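Local coordinates for DegV family protein (Eubacterium eligens, PDB 3FDJ), which is of unknown function but, as a DegV family protein, probably binds a fatty acid or a similar lipid, at residues R154-L159 and I271-E276; M122-E127 and K225-H230; L236-A241 and V253-A258. All blocks are in the same frame, centred on the assembly; numbering follows the deposited sequence. Where two conformers were deposited one is given.

Interaction 1. Residues R154-L159 and I271-E276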
loop_
_atom_site.group_PDB
_atom_site.type_symbol
_atom_site.label_atom_id
_atom_site.label_comp_id
_atom_site.label_asym_id
_atom_site.label_seq_id
_atom_site.Cartn_x
_atom_site.Cartn_y
_atom_site.Cartn_z
ATOM N N ARG A 154 11.341 2.560 1.760
ATOM C CA ARG A 154 10.770 3.843 1.412
ATOM C C ARG A 154 9.662 3.665 0.401
ATOM O O ARG A 154 9.598 2.640 -0.281
ATOM C CB ARG A 154 11.815 4.754 0.797
ATOM C CG ARG A 154 12.921 5.192 1.761
ATOM C CD ARG A 154 12.437 6.119 2.891
ATOM N NE ARG A 154 11.791 7.325 2.381
ATOM C CZ ARG A 154 12.393 8.443 1.985
ATOM N NH1 ARG A 154 13.714 8.579 2.056
ATOM N NH2 ARG A 154 11.648 9.466 1.539
ATOM N N LEU A 155 8.815 4.679 0.296
ATOM C CA LEU A 155 7.773 4.720 -0.703
ATOM C C LEU A 155 7.773 6.058 -1.413
ATOM O O LEU A 155 7.876 7.106 -0.774
ATOM C CB LEU A 155 6.399 4.484 -0.066
ATOM C CG LEU A 155 5.204 4.558 -1.028
ATOM C CD1 LEU A 155 4.149 3.513 -0.632
ATOM C CD2 LEU A 155 4.604 5.938 -1.076
ATOM N N PHE A 156 7.603 6.015 -2.727
ATOM C CA PHE A 156 7.389 7.210 -3.520
ATOM C C PHE A 156 6.183 6.995 -4.419
ATOM O O PHE A 156 5.867 5.849 -4.806
ATOM C CB PHE A 156 8.623 7.527 -4.369
ATOM C CG PHE A 156 9.850 7.811 -3.567
ATOM C CD1 PHE A 156 10.040 9.065 -2.973
ATOM C CD2 PHE A 156 10.804 6.823 -3.358
ATOM C CE1 PHE A 156 11.156 9.318 -2.190
ATOM C CE2 PHE A 156 11.933 7.088 -2.591
ATOM C CZ PHE A 156 12.104 8.326 -2.001
ATOM N N CYS A 157 5.510 8.082 -4.774
ATOM C CA CYS A 157 4.368 7.983 -5.658
ATOM C C CYS A 157 4.371 9.136 -6.644
ATOM O O CYS A 157 4.995 10.159 -6.404
ATOM C CB CYS A 157 3.062 7.940 -4.874
ATOM S SG CYS A 157 2.734 9.387 -3.917
ATOM N N SER A 158 3.688 8.938 -7.754
ATOM C CA SER A 158 3.385 10.019 -8.684
ATOM C C SER A 158 1.910 9.940 -9.055
ATOM O O SER A 158 1.448 8.930 -9.611
ATOM C CB SER A 158 4.265 9.905 -9.921
ATOM O OG SER A 158 4.032 11.011 -10.781
ATOM N N LEU A 159 1.164 10.983 -8.726
ATOM C CA LEU A 159 -0.278 11.004 -8.881
ATOM C C LEU A 159 -0.717 12.079 -9.871
ATOM O O LEU A 159 -0.297 13.227 -9.771
ATOM C CB LEU A 159 -0.942 11.227 -7.527
ATOM C CG LEU A 159 -0.461 10.314 -6.406
ATOM C CD1 LEU A 159 -1.261 10.576 -5.129
ATOM C CD2 LEU A 159 -0.567 8.817 -6.819
ATOM N N ILE A 271 1.007 5.973 -9.993
ATOM C CA ILE A 271 2.065 5.005 -9.711
ATOM C C ILE A 271 2.424 5.080 -8.229
ATOM O O ILE A 271 2.461 6.172 -7.659
ATOM C CB ILE A 271 3.332 5.330 -10.530
ATOM C CG1 ILE A 271 3.072 5.148 -12.032
ATOM C CG2 ILE A 271 4.525 4.497 -10.047
ATOM C CD1 ILE A 271 2.859 3.727 -12.444
ATOM N N ILE A 272 2.690 3.938 -7.605
ATOM C CA ILE A 272 3.288 3.917 -6.271
ATOM C C ILE A 272 4.423 2.899 -6.284
ATOM O O ILE A 272 4.265 1.798 -6.801
ATOM C CB ILE A 272 2.287 3.511 -5.176
ATOM C CG1 ILE A 272 0.931 4.211 -5.333
ATOM C CG2 ILE A 272 2.902 3.774 -3.800
ATOM C CD1 ILE A 272 -0.115 3.705 -4.337
ATOM N N LEU A 273 5.561 3.264 -5.715
ATOM C CA LEU A 273 6.672 2.353 -5.629
ATOM C C LEU A 273 7.260 2.286 -4.253
ATOM O O LEU A 273 7.235 3.254 -3.499
ATOM C CB LEU A 273 7.758 2.650 -6.668
ATOM C CG LEU A 273 8.812 3.715 -6.513
ATOM C CD1 LEU A 273 9.943 3.281 -5.517
ATOM C CD2 LEU A 273 9.423 4.002 -7.899
ATOM N N SER A 274 7.753 1.116 -3.907
ATOM C CA SER A 274 8.470 0.946 -2.675
ATOM C C SER A 274 9.759 0.181 -2.888
ATOM O O SER A 274 9.860 -0.650 -3.806
ATOM C CB SER A 274 7.583 0.266 -1.639
ATOM O OG SER A 274 8.250 0.223 -0.394
ATOM N N CYS A 275 10.760 0.484 -2.059
ATOM C CA CYS A 275 12.065 -0.170 -2.179
ATOM C C CYS A 275 12.736 -0.380 -0.841
ATOM O O CYS A 275 12.473 0.341 0.119
ATOM C CB CYS A 275 12.991 0.637 -3.072
ATOM S SG CYS A 275 13.347 2.277 -2.486
ATOM N N GLU A 276 13.621 -1.373 -0.803
ATOM C CA GLU A 276 14.613 -1.516 0.252
ATOM C C GLU A 276 15.770 -0.553 0.002
ATOM O O GLU A 276 16.235 -0.419 -1.145
ATOM C CB GLU A 276 15.246 -2.899 0.219
ATOM C CG GLU A 276 14.389 -4.011 0.583
ATOM C CD GLU A 276 15.091 -5.365 0.410
ATOM O OE1 GLU A 276 15.994 -5.503 -0.474
ATOM O OE2 GLU A 276 14.722 -6.289 1.151
#
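L155 and I272 meet on one face of an antiparallel strand pair, their chains slanting across each other until CD1 of L155 presses on CG2 of I272 at 3.4 Å, tighter than usual van der Waals contact. The leucine reaches there because its CG stands opposite the backbone N (chi1 178°), beside its own carbonyl; CB of C157 touches the same CG2 more loosely. S274, on this face too, turns its hydroxyl back to the neighbouring strand: OG donates to O of R154 at 2.8 Å from above the carbonyl plane, while N of C275 gives the same oxygen a second bond at 3.0 Å. On the other face CD1 of L273 lies at the edge of the F156 ring, 4.2 Å from CD2 of F156, and the ring's CZ sits over one face of the R154 guanidinium, whose NH2 bonds to T189. Strands 153-159 and 271-276 are central in a six-stranded mixed sheet, helix 120-134 packing on the L155 face and helix 205-219 on the F156 face. The hydrogen-bonded pairs are R154 with C275, F156 with L273 and S158 with I271. Between F156 and L273 the bond from N of L273 to O of F156 is the straighter, 2.8 Å long with 175° at the hydrogen.

Interaction 2. Residues M122-E127 and K225-H230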
loop_
_atom_site.group_PDB
_atom_site.type_symbol
_atom_site.label_atom_id
_atom_site.label_comp_id
_atom_site.label_asym_id
_atom_site.label_seq_id
_atom_site.Cartn_x
_atom_site.Cartn_y
_atom_site.Cartn_z
HETATM N N MSE A 122 3.620 -2.103 2.038
HETATM C CA MSE A 122 2.939 -3.212 2.745
HETATM C C MSE A 122 3.336 -4.535 2.101
HETATM O O MSE A 122 3.655 -5.494 2.808
HETATM C CB MSE A 122 1.405 -3.050 2.725
HETATM C CG MSE A 122 0.917 -1.824 3.465
HETATM SE SE MSE A 122 -0.978 -1.613 3.284
HETATM C CE MSE A 122 -1.553 -3.250 4.273
ATOM N N ARG A 123 3.374 -4.581 0.764
ATOM C CA ARG A 123 3.837 -5.794 0.082
ATOM C C ARG A 123 5.254 -6.198 0.472
ATOM O O ARG A 123 5.501 -7.373 0.755
ATOM C CB ARG A 123 3.707 -5.689 -1.445
ATOM C CG ARG A 123 4.087 -6.953 -2.116
ATOM C CD ARG A 123 3.806 -6.927 -3.588
ATOM N NE ARG A 123 4.224 -8.200 -4.147
ATOM C CZ ARG A 123 3.765 -8.720 -5.282
ATOM N NH1 ARG A 123 2.856 -8.080 -6.036
ATOM N NH2 ARG A 123 4.207 -9.916 -5.649
ATOM N N ILE A 124 6.178 -5.234 0.491
ATOM C CA ILE A 124 7.561 -5.509 0.886
ATOM C C ILE A 124 7.641 -6.047 2.325
ATOM O O ILE A 124 8.403 -6.966 2.615
ATOM C CB ILE A 124 8.463 -4.274 0.649
ATOM C CG1 ILE A 124 8.738 -4.140 -0.848
ATOM C CG2 ILE A 124 9.792 -4.383 1.403
ATOM C CD1 ILE A 124 9.698 -2.995 -1.252
ATOM N N ILE A 125 6.873 -5.467 3.226
ATOM C CA ILE A 125 6.809 -5.972 4.601
ATOM C C ILE A 125 6.328 -7.440 4.621
ATOM O O ILE A 125 6.957 -8.301 5.231
ATOM C CB ILE A 125 5.930 -5.066 5.483
ATOM C CG1 ILE A 125 6.606 -3.704 5.629
ATOM C CG2 ILE A 125 5.684 -5.703 6.860
ATOM C CD1 ILE A 125 5.706 -2.590 6.193
ATOM N N LEU A 126 5.235 -7.709 3.929
ATOM C CA LEU A 126 4.665 -9.064 3.867
ATOM C C LEU A 126 5.674 -10.059 3.318
ATOM O O LEU A 126 5.817 -11.163 3.858
ATOM C CB LEU A 126 3.402 -9.070 3.020
ATOM C CG LEU A 126 2.198 -8.443 3.691
ATOM C CD1 LEU A 126 1.156 -8.077 2.646
ATOM C CD2 LEU A 126 1.610 -9.405 4.733
ATOM N N GLU A 127 6.396 -9.657 2.269
ATOM C CA GLU A 127 7.399 -10.530 1.692
ATOM C C GLU A 127 8.576 -10.804 2.635
ATOM O O GLU A 127 9.180 -11.877 2.588
ATOM C CB GLU A 127 7.901 -10.004 0.361
ATOM C CG GLU A 127 6.851 -10.036 -0.758
ATOM C CD GLU A 127 7.417 -9.551 -2.070
ATOM O OE1 GLU A 127 8.640 -9.746 -2.283
ATOM O OE2 GLU A 127 6.659 -8.998 -2.891
ATOM N N LYS A 225 15.271 -4.895 -3.384
ATOM C CA LYS A 225 13.929 -5.214 -3.793
ATOM C C LYS A 225 13.127 -3.945 -4.126
ATOM O O LYS A 225 13.207 -2.947 -3.422
ATOM C CB LYS A 225 13.266 -6.019 -2.674
ATOM C CG LYS A 225 11.872 -6.460 -2.993
ATOM C CD LYS A 225 11.248 -7.218 -1.837
ATOM C CE LYS A 225 11.923 -8.520 -1.593
ATOM N NZ LYS A 225 11.059 -9.426 -0.791
ATOM N N LEU A 226 12.377 -4.013 -5.223
ATOM C CA LEU A 226 11.603 -2.904 -5.773
ATOM C C LEU A 226 10.230 -3.421 -6.168
ATOM O O LEU A 226 10.114 -4.435 -6.873
ATOM C CB LEU A 226 12.288 -2.369 -7.044
ATOM C CG LEU A 226 11.510 -1.363 -7.913
ATOM C CD1 LEU A 226 11.341 -0.087 -7.146
ATOM C CD2 LEU A 226 12.252 -1.148 -9.257
ATOM N N ARG A 227 9.183 -2.733 -5.721
ATOM C CA ARG A 227 7.806 -3.136 -6.017
ATOM C C ARG A 227 7.071 -1.901 -6.511
ATOM O O ARG A 227 7.130 -0.849 -5.883
ATOM C CB ARG A 227 7.119 -3.724 -4.757
ATOM C CG ARG A 227 7.749 -5.031 -4.262
ATOM C CD ARG A 227 7.569 -6.154 -5.255
ATOM N NE ARG A 227 8.178 -7.415 -4.820
ATOM C CZ ARG A 227 9.381 -7.869 -5.158
ATOM N NH1 ARG A 227 10.168 -7.221 -6.007
ATOM N NH2 ARG A 227 9.765 -9.044 -4.680
ATOM N N ILE A 228 6.424 -2.014 -7.664
ATOM C CA ILE A 228 5.721 -0.884 -8.270
ATOM C C ILE A 228 4.291 -1.311 -8.618
ATOM O O ILE A 228 4.101 -2.291 -9.370
ATOM C CB ILE A 228 6.407 -0.420 -9.579
ATOM C CG1 ILE A 228 7.912 -0.189 -9.395
ATOM C CG2 ILE A 228 5.681 0.817 -10.161
ATOM C CD1 ILE A 228 8.715 0.106 -10.715
ATOM N N CYS A 229 3.297 -0.606 -8.078
ATOM C CA CYS A 229 1.919 -0.792 -8.505
ATOM C C CYS A 229 1.451 0.431 -9.289
ATOM O O CYS A 229 2.019 1.532 -9.170
ATOM C CB CYS A 229 0.970 -1.144 -7.348
ATOM S SG CYS A 229 0.523 0.216 -6.413
ATOM N N HIS A 230 0.478 0.207 -10.165
ATOM C CA HIS A 230 -0.047 1.217 -11.034
ATOM C C HIS A 230 -1.549 1.094 -11.159
ATOM O O HIS A 230 -2.121 0.007 -11.000
ATOM C CB HIS A 230 0.603 1.137 -12.421
ATOM C CG HIS A 230 0.251 -0.100 -13.169
ATOM N ND1 HIS A 230 -0.889 -0.204 -13.939
ATOM C CD2 HIS A 230 0.846 -1.315 -13.207
ATOM C CE1 HIS A 230 -0.959 -1.422 -14.444
ATOM N NE2 HIS A 230 0.083 -2.116 -14.015
HETATM O O HOH W 1 10.763 -7.797 1.477
#
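E127 leaves the helix with CG beside its backbone N and opposite its carbonyl carbon (chi1 -68°), then runs extended toward the strand, while R227 folds at chi2 (-66°) and meets it from the opposite direction. The guanidinium takes the carboxylate side-on with two nitrogens, one to each oxygen. NE of R227 points at OE2 of E127 over 2.9 Å, almost straight and with that oxygen in the guanidinium plane; NH2 of R227 reaches the syn lone pair of OE1 of E127 at 2.7 Å, along a more bent path. The two flat groups are turned 34° from each other. K225, bent at chi3, brings NZ to the anti side of OE1 of E127 at 2.9 Å, out of the carboxylate plane, and its CG lies over one face of the R227 guanidinium. From the helix itself R123 sends an extended chain to E127, where NE of R123 meets OE2 at 2.9 Å, nearly in line with the C-O bond. Alongside, CG1 of I124 touches the aliphatic CG of R227 at 3.7 Å, and a water links O of I124 to NZ of K225. Helix 120-134 is thus fastened across the sheet strand 226-230 by a salt-bridge network on the face opposite helix 234-248. D252 is a second acidic partner for NH2 of R227, and R123 also makes a cation-pi contact with Y256. Each carboxylate oxygen of E127 takes two donors, which should fix the group's rotation and probably keeps it ionised. Gathering two arginines and a lysine, the carboxylate probably balances part of their positive charge, and the NE atoms of R123 and R227 sit 4.1 Å apart while sharing OE2.

Interaction 3. Residues L236-A241 and V253-A258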
loop_
_atom_site.group_PDB
_atom_site.type_symbol
_atom_site.label_atom_id
_atom_site.label_comp_id
_atom_site.label_asym_id
_atom_site.label_seq_id
_atom_site.Cartn_x
_atom_site.Cartn_y
_atom_site.Cartn_z
ATOM N N LEU A 236 3.937 3.394 -17.732
ATOM C CA LEU A 236 4.815 4.197 -16.874
ATOM C C LEU A 236 5.531 3.302 -15.862
ATOM O O LEU A 236 6.735 3.457 -15.629
ATOM C CB LEU A 236 4.053 5.332 -16.169
ATOM C CG LEU A 236 4.941 6.270 -15.314
ATOM C CD1 LEU A 236 6.152 6.799 -16.102
ATOM C CD2 LEU A 236 4.077 7.403 -14.744
ATOM N N ALA A 237 4.809 2.341 -15.278
ATOM C CA ALA A 237 5.415 1.459 -14.297
ATOM C C ALA A 237 6.585 0.683 -14.936
ATOM O O ALA A 237 7.636 0.520 -14.315
ATOM C CB ALA A 237 4.372 0.508 -13.690
ATOM N N ASP A 238 6.391 0.210 -16.169
ATOM C CA ASP A 238 7.439 -0.499 -16.897
ATOM C C ASP A 238 8.627 0.412 -17.212
ATOM O O ASP A 238 9.768 -0.015 -17.098
ATOM C CB ASP A 238 6.891 -1.123 -18.196
ATOM C CG ASP A 238 6.031 -2.362 -17.959
ATOM O OD1 ASP A 238 5.941 -2.855 -16.795
ATOM O OD2 ASP A 238 5.442 -2.855 -18.960
ATOM N N LYS A 239 8.374 1.671 -17.567
ATOM C CA LYS A 239 9.485 2.627 -17.795
ATOM C C LYS A 239 10.328 2.848 -16.540
ATOM O O LYS A 239 11.549 2.915 -16.612
ATOM C CB LYS A 239 8.978 4.001 -18.230
ATOM C CG LYS A 239 8.434 4.103 -19.602
ATOM C CD LYS A 239 8.021 5.569 -19.878
ATOM C CE LYS A 239 7.271 5.674 -21.159
ATOM N NZ LYS A 239 6.847 7.070 -21.422
ATOM N N ILE A 240 9.654 2.986 -15.409
ATOM C CA ILE A 240 10.320 3.165 -14.116
ATOM C C ILE A 240 11.163 1.925 -13.809
ATOM O O ILE A 240 12.337 2.030 -13.445
ATOM C CB ILE A 240 9.310 3.433 -13.001
ATOM C CG1 ILE A 240 8.631 4.801 -13.201
ATOM C CG2 ILE A 240 10.019 3.383 -11.614
ATOM C CD1 ILE A 240 7.354 5.028 -12.340
ATOM N N ALA A 241 10.568 0.745 -13.968
ATOM C CA ALA A 241 11.280 -0.492 -13.695
ATOM C C ALA A 241 12.534 -0.591 -14.573
ATOM O O ALA A 241 13.606 -0.967 -14.090
ATOM C CB ALA A 241 10.356 -1.718 -13.926
ATOM N N VAL A 253 12.468 -7.154 -9.013
ATOM C CA VAL A 253 11.485 -6.139 -9.365
ATOM C C VAL A 253 10.185 -6.823 -9.702
ATOM O O VAL A 253 10.173 -7.878 -10.329
ATOM C CB VAL A 253 11.916 -5.304 -10.582
ATOM C CG1 VAL A 253 10.905 -4.147 -10.852
ATOM C CG2 VAL A 253 13.274 -4.731 -10.360
ATOM N N CYS A 254 9.087 -6.235 -9.261
ATOM C CA CYS A 254 7.769 -6.681 -9.668
ATOM C C CYS A 254 6.903 -5.436 -9.950
ATOM O O CYS A 254 6.829 -4.530 -9.113
ATOM C CB CYS A 254 7.130 -7.551 -8.591
ATOM S SG CYS A 254 5.570 -8.284 -9.119
ATOM N N VAL A 255 6.267 -5.426 -11.120
ATOM C CA VAL A 255 5.293 -4.402 -11.515
ATOM C C VAL A 255 3.930 -5.076 -11.559
ATOM O O VAL A 255 3.769 -6.134 -12.194
ATOM C CB VAL A 255 5.603 -3.863 -12.918
ATOM C CG1 VAL A 255 4.417 -3.020 -13.482
ATOM C CG2 VAL A 255 6.910 -3.068 -12.911
ATOM N N TYR A 256 2.934 -4.473 -10.920
ATOM C CA TYR A 256 1.627 -5.107 -10.838
ATOM C C TYR A 256 0.517 -4.088 -10.634
ATOM O O TYR A 256 0.765 -2.919 -10.372
ATOM C CB TYR A 256 1.615 -6.135 -9.698
ATOM C CG TYR A 256 1.982 -5.542 -8.364
ATOM C CD1 TYR A 256 3.319 -5.312 -8.036
ATOM C CD2 TYR A 256 1.008 -5.216 -7.426
ATOM C CE1 TYR A 256 3.668 -4.739 -6.832
ATOM C CE2 TYR A 256 1.355 -4.665 -6.205
ATOM C CZ TYR A 256 2.690 -4.421 -5.931
ATOM O OH TYR A 256 3.061 -3.887 -4.750
ATOM N N LYS A 257 -0.718 -4.542 -10.794
ATOM C CA LYS A 257 -1.869 -3.650 -10.705
ATOM C C LYS A 257 -2.241 -3.329 -9.249
ATOM O O LYS A 257 -2.273 -4.203 -8.378
ATOM C CB LYS A 257 -3.087 -4.265 -11.384
ATOM C CG LYS A 257 -2.918 -4.543 -12.863
ATOM C CD LYS A 257 -4.215 -5.098 -13.443
ATOM C CE LYS A 257 -4.068 -5.361 -14.918
ATOM N NZ LYS A 257 -3.043 -6.416 -15.130
ATOM N N ALA A 258 -2.607 -2.081 -9.033
ATOM C CA ALA A 258 -3.203 -1.652 -7.768
ATOM C C ALA A 258 -4.557 -2.317 -7.548
ATOM O O ALA A 258 -5.249 -2.692 -8.504
ATOM C CB ALA A 258 -3.332 -0.131 -7.743
#
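A237 and A241, one helical turn apart, direct their methyl groups at V255 and V253 on the strand beneath. CB of A237 meets CG1 of V255 at 3.5 Å, and CB of A241 meets CG2 of the same valine at 3.8 Å, so the two branches of V255 are divided between successive alanines. CG1 stands opposite the backbone N (chi1 167°), which carries it to the A237 side and leaves CG2 for A241. V253 adds a lighter touch, its CG1 lying 4.0 Å from CB of A241. At the border D238 passes V255 at about a right angle, and its OD1 comes within 3.7 Å of CG1 of V255 without hydrogen bonding across the contact. The small alanine methyls are consistent with the close approach, 8.9 Å between the axes of the two short segments, which run antiparallel, at 172°. The four-residue spacing, about one turn, puts both alanines on the same side of the helix. On the strand, V253 and V255 direct their side chains to the helix while those of C254 and Y256 leave by the other face. Strand 226-230, helix 234-248 and strand 253-257 form a beta-alpha-beta crossover, the two strands lying side by side and parallel. The helix also spans inward from this outermost strand of the chain's sheet: I240 packs on I228, I271 and L273 of the inner strands, and L236 and I240 lean on the neighbouring helix 205-219.

All three contacts meet in one six-stranded sheet: one lies within it and the other two pack helices on its opposite faces. Interaction 1 is the buried core, two central strands joined mainly through their backbones with apolar groups on both faces. Interactions 2 and 3 are partly buried and each lays a helix on the sheet: 122-127 does so through charge, 236-241 through small methyls. Strand 226-230 connects them, bonding by its backbone to strand 271-276 of interaction 1 and strand 253-257 of interaction 3. The I271 side chain of interaction 1 reaches the helix of interaction 3 at L236, whereas interactions 2 and 3 also touch through the opposite face of strand 253-257.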